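PDB 3CIT: sensor histidine kinase from Pseudomonas syringae pv. tomato, which probably acts as a phosphorelay sensor kinase of a two-component system, the part in the crystal being its GAF domain. Local coordinates for residues 100-105 with 115-120. Numbering follows the deposited sequence.
Sequences LLLPLR and LVLANS
The carbonyl oxygen of Leu100 takes the amide N-H of Leu117 at 2.9 Å and also meets the CA-H of Val116, a longer C-H...O contact of 3.5 Å. Leu100 N returns a bond of 2.8 Å to Leu117 O, so this pair is tied in both directions. Two residues on, Leu102 and Leu115 repeat the exchange, N to O each way; the O of Leu115 in turn receives the CA-H of Leu101. The bonds are fairly straight, though not alike: Leu102 N lies in the plane of the Leu115 carbonyl, whereas Leu115 N is tilted 30° from that of Leu102. Between these two hydrogen-bonded pairs sits the non-hydrogen-bonded pair Leu101-Val116, whose side chains point to the face opposite that of Leu100 and Leu117. There CD2 of Leu101 rests alongside both valine methyls, 3.8 Å from CG2 of Val116.

On the face carrying Leu100, Leu102, Leu115 and Leu117, methyls pack against methyls. Leu102 CD1 reaches Leu115 CD2 at 4.0 Å, the two side chains meeting at a slant, and lies a little farther from Leu117 CD1. That last methyl also runs beside CD2 of Leu100. With its CG set opposite the carbonyl carbon (chi1 -83°), Leu104 brings CD1 back over the backbone of Leu115, 3.5 Å from its N.

Helices 29-43 and 128-156 cover this face, Leu115 touching Val36 and Leu37 while Leu102 and Leu117 both touch Leu134. Strands 98-105 and 111-119 form an antiparallel hairpin inside the five-stranded 2-1-5-4-3 sheet of the GAF fold. Leu100, Leu102, Leu115 and Leu117 thus satisfy one another's backbone N and O, while Leu101 and Val116 turn their backbone bonds to Gln87 and Leu50, leaving an almost wholly aliphatic surface for the helices to pack against.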
loop_
_atom_site.group_PDB
_atom_site.type_symbol
_atom_site.label_atom_id
_atom_site.label_comp_id
_atom_site.label_asym_id
_atom_site.label_seq_id
_atom_site.Cartn_x
_atom_site.Cartn_y
_atom_site.Cartn_z
ATOM N N LEU A 100 5.605 -14.647 -5.146
ATOM C CA LEU A 100 5.247 -13.397 -4.461
ATOM C C LEU A 100 6.473 -12.480 -4.469
ATOM O O LEU A 100 7.570 -12.876 -4.024
ATOM C CB LEU A 100 4.784 -13.708 -3.038
ATOM C CG LEU A 100 4.413 -12.545 -2.126
ATOM C CD1 LEU A 100 3.211 -11.699 -2.662
ATOM C CD2 LEU A 100 4.210 -12.968 -0.623
ATOM N N LEU A 101 6.293 -11.268 -4.988
ATOM C CA LEU A 101 7.343 -10.252 -5.024
ATOM C C LEU A 101 7.054 -9.202 -3.961
ATOM O O LEU A 101 5.918 -8.716 -3.884
ATOM C CB LEU A 101 7.358 -9.600 -6.409
ATOM C CG LEU A 101 7.558 -10.540 -7.611
ATOM C CD1 LEU A 101 7.624 -9.696 -8.880
ATOM C CD2 LEU A 101 8.800 -11.339 -7.442
ATOM N N LEU A 102 8.068 -8.861 -3.161
ATOM C CA LEU A 102 7.994 -7.824 -2.130
ATOM C C LEU A 102 9.182 -6.862 -2.337
ATOM O O LEU A 102 10.318 -7.193 -2.026
ATOM C CB LEU A 102 8.036 -8.435 -0.726
ATOM C CG LEU A 102 7.069 -9.621 -0.527
ATOM C CD1 LEU A 102 7.442 -10.548 0.597
ATOM C CD2 LEU A 102 5.625 -9.046 -0.383
ATOM N N PRO A 103 8.916 -5.671 -2.857
ATOM C CA PRO A 103 9.968 -4.730 -3.108
ATOM C C PRO A 103 10.676 -4.254 -1.856
ATOM O O PRO A 103 10.065 -4.143 -0.775
ATOM C CB PRO A 103 9.244 -3.533 -3.752
ATOM C CG PRO A 103 7.968 -4.032 -4.204
ATOM C CD PRO A 103 7.601 -5.151 -3.294
ATOM N N LEU A 104 11.954 -3.966 -2.023
ATOM C CA LEU A 104 12.759 -3.288 -1.022
ATOM C C LEU A 104 12.925 -1.825 -1.413
ATOM O O LEU A 104 13.438 -1.505 -2.467
ATOM C CB LEU A 104 14.145 -3.936 -0.896
ATOM C CG LEU A 104 14.288 -5.173 -0.007
ATOM C CD1 LEU A 104 13.580 -6.358 -0.575
ATOM C CD2 LEU A 104 15.797 -5.469 0.236
ATOM N N ARG A 105 12.480 -0.938 -0.532
ATOM C CA ARG A 105 12.600 0.488 -0.750
ATOM C C ARG A 105 13.021 1.140 0.549
ATOM O O ARG A 105 12.394 0.909 1.592
ATOM C CB ARG A 105 11.273 1.047 -1.233
ATOM C CG ARG A 105 11.353 2.512 -1.606
ATOM C CD ARG A 105 10.031 3.026 -2.160
ATOM N NE ARG A 105 9.630 2.352 -3.401
ATOM C CZ ARG A 105 9.909 2.805 -4.629
ATOM N NH1 ARG A 105 10.578 3.927 -4.795
ATOM N NH2 ARG A 105 9.498 2.145 -5.706
ATOM N N LEU A 115 12.366 -9.040 -2.503
ATOM C CA LEU A 115 12.284 -10.336 -1.868
ATOM C C LEU A 115 11.327 -11.175 -2.715
ATOM O O LEU A 115 10.195 -10.738 -2.999
ATOM C CB LEU A 115 11.815 -10.140 -0.410
ATOM C CG LEU A 115 11.767 -11.311 0.551
ATOM C CD1 LEU A 115 13.164 -11.905 0.695
ATOM C CD2 LEU A 115 11.169 -10.851 1.949
ATOM N N VAL A 116 11.780 -12.345 -3.159
ATOM C CA VAL A 116 11.041 -13.175 -4.080
ATOM C C VAL A 116 10.771 -14.480 -3.344
ATOM O O VAL A 116 11.707 -15.211 -3.005
ATOM C CB VAL A 116 11.821 -13.457 -5.392
ATOM C CG1 VAL A 116 10.964 -14.361 -6.403
ATOM C CG2 VAL A 116 12.256 -12.154 -6.126
ATOM N N LEU A 117 9.508 -14.752 -3.041
ATOM C CA LEU A 117 9.122 -16.031 -2.468
ATOM C C LEU A 117 8.450 -16.824 -3.570
ATOM O O LEU A 117 7.753 -16.260 -4.429
ATOM C CB LEU A 117 8.146 -15.835 -1.298
ATOM C CG LEU A 117 8.524 -14.767 -0.257
ATOM C CD1 LEU A 117 7.496 -14.797 0.942
ATOM C CD2 LEU A 117 9.936 -14.919 0.195
ATOM N N ALA A 118 8.637 -18.141 -3.564
ATOM C CA ALA A 118 8.122 -18.963 -4.643
ATOM C C ALA A 118 7.788 -20.334 -4.123
ATOM O O ALA A 118 8.374 -20.768 -3.143
ATOM C CB ALA A 118 9.150 -19.071 -5.781
ATOM N N ASN A 119 6.861 -21.026 -4.769
ATOM C CA ASN A 119 6.485 -22.355 -4.325
ATOM C C ASN A 119 6.512 -23.344 -5.490
ATOM O O ASN A 119 6.170 -22.997 -6.623
ATOM C CB ASN A 119 5.109 -22.317 -3.656
ATOM C CG ASN A 119 4.891 -23.477 -2.709
ATOM O OD1 ASN A 119 5.699 -23.688 -1.778
ATOM N ND2 ASN A 119 3.832 -24.300 -2.972
ATOM N N SER A 120 6.909 -24.587 -5.193
ATOM C CA SER A 120 7.022 -25.627 -6.201
ATOM C C SER A 120 5.693 -26.154 -6.705
ATOM O O SER A 120 5.661 -26.786 -7.751
ATOM C CB SER A 120 7.836 -26.796 -5.644
ATOM O OG SER A 120 7.192 -27.340 -4.502
#